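Local coordinates for protein pilin (Streptococcus pyogenes serotype M1, PDB 3GLE) that forms the backbone of the bacterial pilus, whose head-to-tail subunits joined by isopeptide bonds support host-cell adhesion, aggregation and biofilm formation, at residues T40-P45 / T103-D108; S114-S119 / I151-S156. The protein carries 2 engineered substitutions. All coordinates share one frame; numbering follows the deposited sequence.

Interaction 1. Residues T40-P45 / T103-D108; sequences TFKIEP and TEEKID
T40, F41 and K42 pair with E105, E104 and T103 as neighbouring antiparallel strands in one sheet of an Ig-like beta-sandwich domain. K42 is gripped at both backbone ends: its N donates to T103 O (2.9 Å) and its O accepts from T103 N (3.0 Å). Two residues along, at the next hydrogen-bonded pair, E105 N donates to T40 O at 2.8 Å. T40 adds a side-chain bond: OG1, held between its own backbone N and carbonyl carbon (chi1 57°), donates to E105 O at 2.6 Å. F41 and E104 form the non-hydrogen-bonded pair, and their side chains run abreast off the same face; the ring turns an edge to the carboxylate, with F41 CE1 3.5 Å from E104 OE1 and the planes 54° apart. That carboxylate oxygen makes a salt bridge to K23, the lysine of the natural isopeptide bond, whose formation E104 autocatalyses in the unmodified protein. On the other face the extended K42 chain crosses E105, bringing CD to 3.5 Å from E105 OE1, while its NZ forms a weak salt bridge with E44. A water beside this strand pair donates to K42 O and lies 2.7 Å from T103 OG1.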
loop_
_atom_site.group_PDB
_atom_site.type_symbol
_atom_site.label_atom_id
_atom_site.label_comp_id
_atom_site.label_asym_id
_atom_site.label_seq_id
_atom_site.Cartn_x
_atom_site.Cartn_y
_atom_site.Cartn_z
ATOM N N THR A 40 9.684 8.575 -5.703
ATOM C CA THR A 40 10.733 9.407 -6.294
ATOM C C THR A 40 11.810 9.743 -5.261
ATOM O O THR A 40 11.502 10.002 -4.099
ATOM C CB THR A 40 10.149 10.712 -6.959
ATOM O OG1 THR A 40 9.411 11.468 -5.997
ATOM C CG2 THR A 40 9.183 10.364 -8.054
ATOM N N PHE A 41 13.073 9.719 -5.674
ATOM C CA PHE A 41 14.180 10.071 -4.798
ATOM C C PHE A 41 14.935 11.241 -5.376
ATOM O O PHE A 41 15.217 11.272 -6.566
ATOM C CB PHE A 41 15.099 8.862 -4.575
ATOM C CG PHE A 41 14.339 7.630 -4.210
ATOM C CD1 PHE A 41 13.699 7.547 -2.984
ATOM C CD2 PHE A 41 14.178 6.607 -5.119
ATOM C CE1 PHE A 41 12.970 6.438 -2.652
ATOM C CE2 PHE A 41 13.434 5.490 -4.793
ATOM C CZ PHE A 41 12.822 5.415 -3.560
ATOM N N LYS A 42 15.197 12.222 -4.519
ATOM C CA LYS A 42 15.884 13.425 -4.906
ATOM C C LYS A 42 17.260 13.456 -4.282
ATOM O O LYS A 42 17.433 13.132 -3.081
ATOM C CB LYS A 42 15.093 14.662 -4.466
ATOM C CG LYS A 42 15.763 15.979 -4.879
ATOM C CD LYS A 42 14.894 17.163 -4.522
ATOM C CE LYS A 42 15.654 18.455 -4.704
ATOM N NZ LYS A 42 14.831 19.665 -4.326
ATOM N N ILE A 43 18.235 13.833 -5.111
ATOM C CA ILE A 43 19.553 14.149 -4.609
ATOM C C ILE A 43 19.868 15.633 -4.857
ATOM O O ILE A 43 19.654 16.176 -5.962
ATOM C CB ILE A 43 20.647 13.224 -5.154
ATOM C CG1 ILE A 43 21.966 13.515 -4.425
ATOM C CG2 ILE A 43 20.827 13.457 -6.631
ATOM C CD1 ILE A 43 23.025 12.417 -4.545
ATOM N N GLU A 44 20.362 16.289 -3.817
ATOM C CA GLU A 44 20.735 17.686 -3.957
ATOM C C GLU A 44 21.997 17.996 -3.171
ATOM O O GLU A 44 22.312 17.273 -2.225
ATOM C CB GLU A 44 19.571 18.568 -3.508
ATOM C CG GLU A 44 19.029 18.225 -2.148
ATOM C CD GLU A 44 17.931 19.177 -1.694
ATOM O OE1 GLU A 44 17.592 20.131 -2.448
ATOM O OE2 GLU A 44 17.411 18.962 -0.574
ATOM N N PRO A 45 22.727 19.061 -3.558
ATOM C CA PRO A 45 23.897 19.491 -2.780
ATOM C C PRO A 45 23.528 19.773 -1.326
ATOM O O PRO A 45 22.473 20.356 -1.049
ATOM C CB PRO A 45 24.310 20.793 -3.469
ATOM C CG PRO A 45 23.851 20.617 -4.880
ATOM C CD PRO A 45 22.554 19.883 -4.778
ATOM N N THR A 103 16.708 12.198 -0.354
ATOM C CA THR A 103 15.404 12.062 0.283
ATOM C C THR A 103 14.420 11.370 -0.672
ATOM O O THR A 103 14.658 11.288 -1.877
ATOM C CB THR A 103 14.808 13.432 0.660
ATOM O OG1 THR A 103 14.967 14.340 -0.452
ATOM C CG2 THR A 103 15.512 14.018 1.902
ATOM N N GLU A 104 13.327 10.864 -0.115
ATOM C CA GLU A 104 12.207 10.384 -0.900
ATOM C C GLU A 104 11.109 11.475 -0.951
ATOM O O GLU A 104 10.748 12.060 0.070
ATOM C CB GLU A 104 11.660 9.084 -0.290
ATOM C CG GLU A 104 10.462 8.525 -1.041
ATOM C CD GLU A 104 9.812 7.348 -0.348
ATOM O OE1 GLU A 104 10.392 6.226 -0.354
ATOM O OE2 GLU A 104 8.697 7.546 0.185
ATOM N N GLU A 105 10.578 11.743 -2.139
ATOM C CA GLU A 105 9.532 12.749 -2.276
ATOM C C GLU A 105 8.230 12.132 -2.741
ATOM O O GLU A 105 8.218 11.354 -3.692
ATOM C CB GLU A 105 9.941 13.818 -3.284
ATOM C CG GLU A 105 10.868 14.880 -2.745
ATOM C CD GLU A 105 10.712 16.207 -3.472
ATOM O OE1 GLU A 105 11.624 17.062 -3.333
ATOM O OE2 GLU A 105 9.679 16.398 -4.172
ATOM N N LYS A 106 7.126 12.493 -2.100
ATOM C CA LYS A 106 5.826 12.087 -2.624
ATOM C C LYS A 106 4.750 13.160 -2.450
ATOM O O LYS A 106 4.301 13.431 -1.331
ATOM C CB LYS A 106 5.382 10.749 -2.022
ATOM C CG LYS A 106 4.136 10.146 -2.692
ATOM C CD LYS A 106 4.348 9.940 -4.181
ATOM C CE LYS A 106 3.206 9.149 -4.791
ATOM N NZ LYS A 106 3.377 8.986 -6.265
ATOM N N ILE A 107 4.342 13.764 -3.562
ATOM C CA ILE A 107 3.324 14.817 -3.546
ATOM C C ILE A 107 2.016 14.313 -2.897
ATOM O O ILE A 107 1.713 14.670 -1.752
ATOM C CB ILE A 107 3.070 15.382 -4.965
ATOM C CG1 ILE A 107 4.386 15.857 -5.619
ATOM C CG2 ILE A 107 2.013 16.490 -4.934
ATOM C CD1 ILE A 107 4.746 17.333 -5.391
ATOM N N ASP A 108 1.269 13.469 -3.605
ATOM C CA ASP A 108 0.015 12.941 -3.091
ATOM C C ASP A 108 0.198 11.527 -2.530
ATOM O O ASP A 108 0.586 10.601 -3.260
ATOM C CB ASP A 108 -1.074 12.975 -4.173
ATOM C CG ASP A 108 -1.519 14.398 -4.518
ATOM O OD1 ASP A 108 -1.463 15.279 -3.629
ATOM O OD2 ASP A 108 -1.935 14.630 -5.677
HETATM O O HOH W 1 17.240 15.460 -1.271
#

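Interaction 2. Residues S114-S119 / I151-S156; sequences SYDTTS and IQFKAS. Engineered in segment 151-156: A155 (natural residue Asn).
With chi1 at -153°, D116 swings its carboxylate away from its own backbone N and across to strand 151-156, where OD2 receives the N-H of K154. This bond is short and nearly straight, 2.8 Å from K154 N to D116 OD2 with 172° at the hydrogen, and it uses the anti lone pair. The other oxygen, OD1, turns back to its own loop. D116 OD1 accepts T118 OG1 on its syn side at 2.6 Å, and T118 N on its anti side at 3.1 Å, both somewhat out of the carboxylate plane; the backbone bond closes an Asx turn. Three donors therefore fix the rotation of the carboxylate. Segment 114-119 belongs to the connection between strands 96-105 and 119-129 of one sheet in the Ig-like sandwich, and through D116 and S114 it is tied to strand 151-169 of the other. At the far end of the contact S114 N donates to S156 O (3.0 Å), and the two serine hydroxyls meet, S114 OG lying 2.6 Å from S156 OG, a hydrogen bond in which either may be donor. Between these ties S114 O sits 3.1 Å from CB of A155, an engineered alanine at the natural asparagine position of the isopeptide cross-link, beside K23 on the neighbouring parallel strand 18-27. The F153 ring stands with one edge to the loop: CD1 is 3.9 Å from D116 CG, and CE1 meets T118 O in the ring plane at 3.7 Å, while Y120 packs edge-to-face with the same ring.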
loop_
_atom_site.group_PDB
_atom_site.type_symbol
_atom_site.label_atom_id
_atom_site.label_comp_id
_atom_site.label_asym_id
_atom_site.label_seq_id
_atom_site.Cartn_x
_atom_site.Cartn_y
_atom_site.Cartn_z
ATOM N N SER A 114 2.808 4.175 3.996
ATOM C CA SER A 114 3.479 5.104 4.911
ATOM C C SER A 114 4.749 5.609 4.260
ATOM O O SER A 114 5.496 4.819 3.694
ATOM C CB SER A 114 3.890 4.383 6.173
ATOM O OG SER A 114 4.999 3.561 5.858
ATOM N N TYR A 115 5.028 6.902 4.372
ATOM C CA TYR A 115 6.201 7.441 3.700
ATOM C C TYR A 115 7.392 7.664 4.601
ATOM O O TYR A 115 7.293 8.351 5.619
ATOM C CB TYR A 115 5.857 8.670 2.861
ATOM C CG TYR A 115 4.966 8.261 1.700
ATOM C CD1 TYR A 115 3.581 8.107 1.882
ATOM C CD2 TYR A 115 5.511 7.947 0.440
ATOM C CE1 TYR A 115 2.765 7.694 0.847
ATOM C CE2 TYR A 115 4.687 7.538 -0.613
ATOM C CZ TYR A 115 3.319 7.422 -0.391
ATOM O OH TYR A 115 2.498 7.027 -1.401
ATOM N N ASP A 116 8.500 7.036 4.197
ATOM C CA ASP A 116 9.828 7.197 4.778
ATOM C C ASP A 116 10.289 8.653 4.686
ATOM O O ASP A 116 10.542 9.179 3.598
ATOM C CB ASP A 116 10.819 6.268 4.054
ATOM C CG ASP A 116 11.992 5.858 4.929
ATOM O OD1 ASP A 116 12.406 6.662 5.788
ATOM O OD2 ASP A 116 12.496 4.718 4.771
ATOM N N THR A 117 10.403 9.282 5.848
ATOM C CA THR A 117 10.835 10.685 5.990
ATOM C C THR A 117 12.369 10.848 6.117
ATOM O O THR A 117 12.898 11.963 6.256
ATOM C CB THR A 117 10.148 11.332 7.216
ATOM O OG1 THR A 117 10.314 10.496 8.383
ATOM C CG2 THR A 117 8.652 11.529 6.939
ATOM N N THR A 118 13.070 9.727 6.070
ATOM C CA THR A 118 14.516 9.707 6.200
ATOM C C THR A 118 15.229 10.678 5.258
ATOM O O THR A 118 14.840 10.827 4.109
ATOM C CB THR A 118 15.038 8.277 5.948
ATOM O OG1 THR A 118 14.536 7.418 6.972
ATOM C CG2 THR A 118 16.530 8.250 5.991
ATOM N N SER A 119 16.256 11.346 5.765
ATOM C CA SER A 119 17.193 12.079 4.918
ATOM C C SER A 119 18.557 11.394 5.033
ATOM O O SER A 119 19.026 11.198 6.138
ATOM C CB SER A 119 17.314 13.523 5.398
ATOM O OG SER A 119 17.848 14.334 4.370
ATOM N N ILE A 151 21.754 3.043 0.529
ATOM C CA ILE A 151 20.615 3.928 0.515
ATOM C C ILE A 151 19.340 3.111 0.281
ATOM O O ILE A 151 19.074 2.637 -0.832
ATOM C CB ILE A 151 20.764 5.021 -0.508
ATOM C CG1 ILE A 151 22.112 5.703 -0.301
ATOM C CG2 ILE A 151 19.608 6.007 -0.375
ATOM C CD1 ILE A 151 22.319 6.796 -1.196
ATOM N N GLN A 152 18.585 2.944 1.368
ATOM C CA GLN A 152 17.350 2.181 1.361
ATOM C C GLN A 152 16.218 3.011 1.970
ATOM O O GLN A 152 16.395 3.659 3.015
ATOM C CB GLN A 152 17.528 0.875 2.148
ATOM C CG GLN A 152 18.358 -0.191 1.445
ATOM C CD GLN A 152 18.785 -1.334 2.373
ATOM O OE1 GLN A 152 18.774 -1.202 3.604
ATOM N NE2 GLN A 152 19.181 -2.454 1.778
ATOM N N PHE A 153 15.072 3.002 1.305
ATOM C CA PHE A 153 13.854 3.616 1.816
ATOM C C PHE A 153 12.857 2.491 1.981
ATOM O O PHE A 153 12.792 1.606 1.146
ATOM C CB PHE A 153 13.328 4.698 0.884
ATOM C CG PHE A 153 14.199 5.906 0.833
ATOM C CD1 PHE A 153 14.092 6.905 1.804
ATOM C CD2 PHE A 153 15.177 6.031 -0.149
ATOM C CE1 PHE A 153 14.908 8.014 1.767
ATOM C CE2 PHE A 153 15.996 7.159 -0.186
ATOM C CZ PHE A 153 15.867 8.146 0.779
ATOM N N LYS A 154 12.149 2.496 3.099
ATOM C CA LYS A 154 11.159 1.470 3.400
ATOM C C LYS A 154 9.802 2.140 3.594
ATOM O O LYS A 154 9.704 3.161 4.284
ATOM C CB LYS A 154 11.543 0.737 4.681
ATOM C CG LYS A 154 10.679 -0.503 4.974
ATOM C CD LYS A 154 11.271 -1.303 6.118
ATOM C CE LYS A 154 11.023 -0.640 7.479
ATOM N NZ LYS A 154 11.611 -1.473 8.577
ATOM N N ALA A 155 8.771 1.601 2.956
ATOM C CA ALA A 155 7.399 2.044 3.207
ATOM C C ALA A 155 6.585 0.853 3.715
ATOM O O ALA A 155 6.791 -0.270 3.248
ATOM C CB ALA A 155 6.798 2.567 1.930
ATOM N N SER A 156 5.683 1.069 4.676
ATOM C CA SER A 156 4.723 0.010 5.028
ATOM C C SER A 156 3.487 0.119 4.140
ATOM O O SER A 156 3.043 1.214 3.805
ATOM C CB SER A 156 4.375 -0.007 6.516
ATOM O OG SER A 156 4.184 1.317 6.990
#

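The two interactions, their centres 11 Å apart, meet at the site of the natural isopeptide cross-link. Interaction 1 supplies the autocatalytic E104 and, through its salt bridge, holds K23; interaction 2 supplies position 155, where the engineered alanine lacks the amide that the natural bond requires, so this cross-link is absent. F41 and F153 join the sheets with nearly parallel rings, about 15° apart, F41 CE1 lying 3.4 Å from F153 CD2. Y115, whose CB points away from strand 151-156, packs on interaction 1: its CD2 is 3.2 Å from E104 OE2 and its CE2 3.4 Å from K106 CG. Segment 114-119 thus contacts E104 through Y115 and A155 through S114.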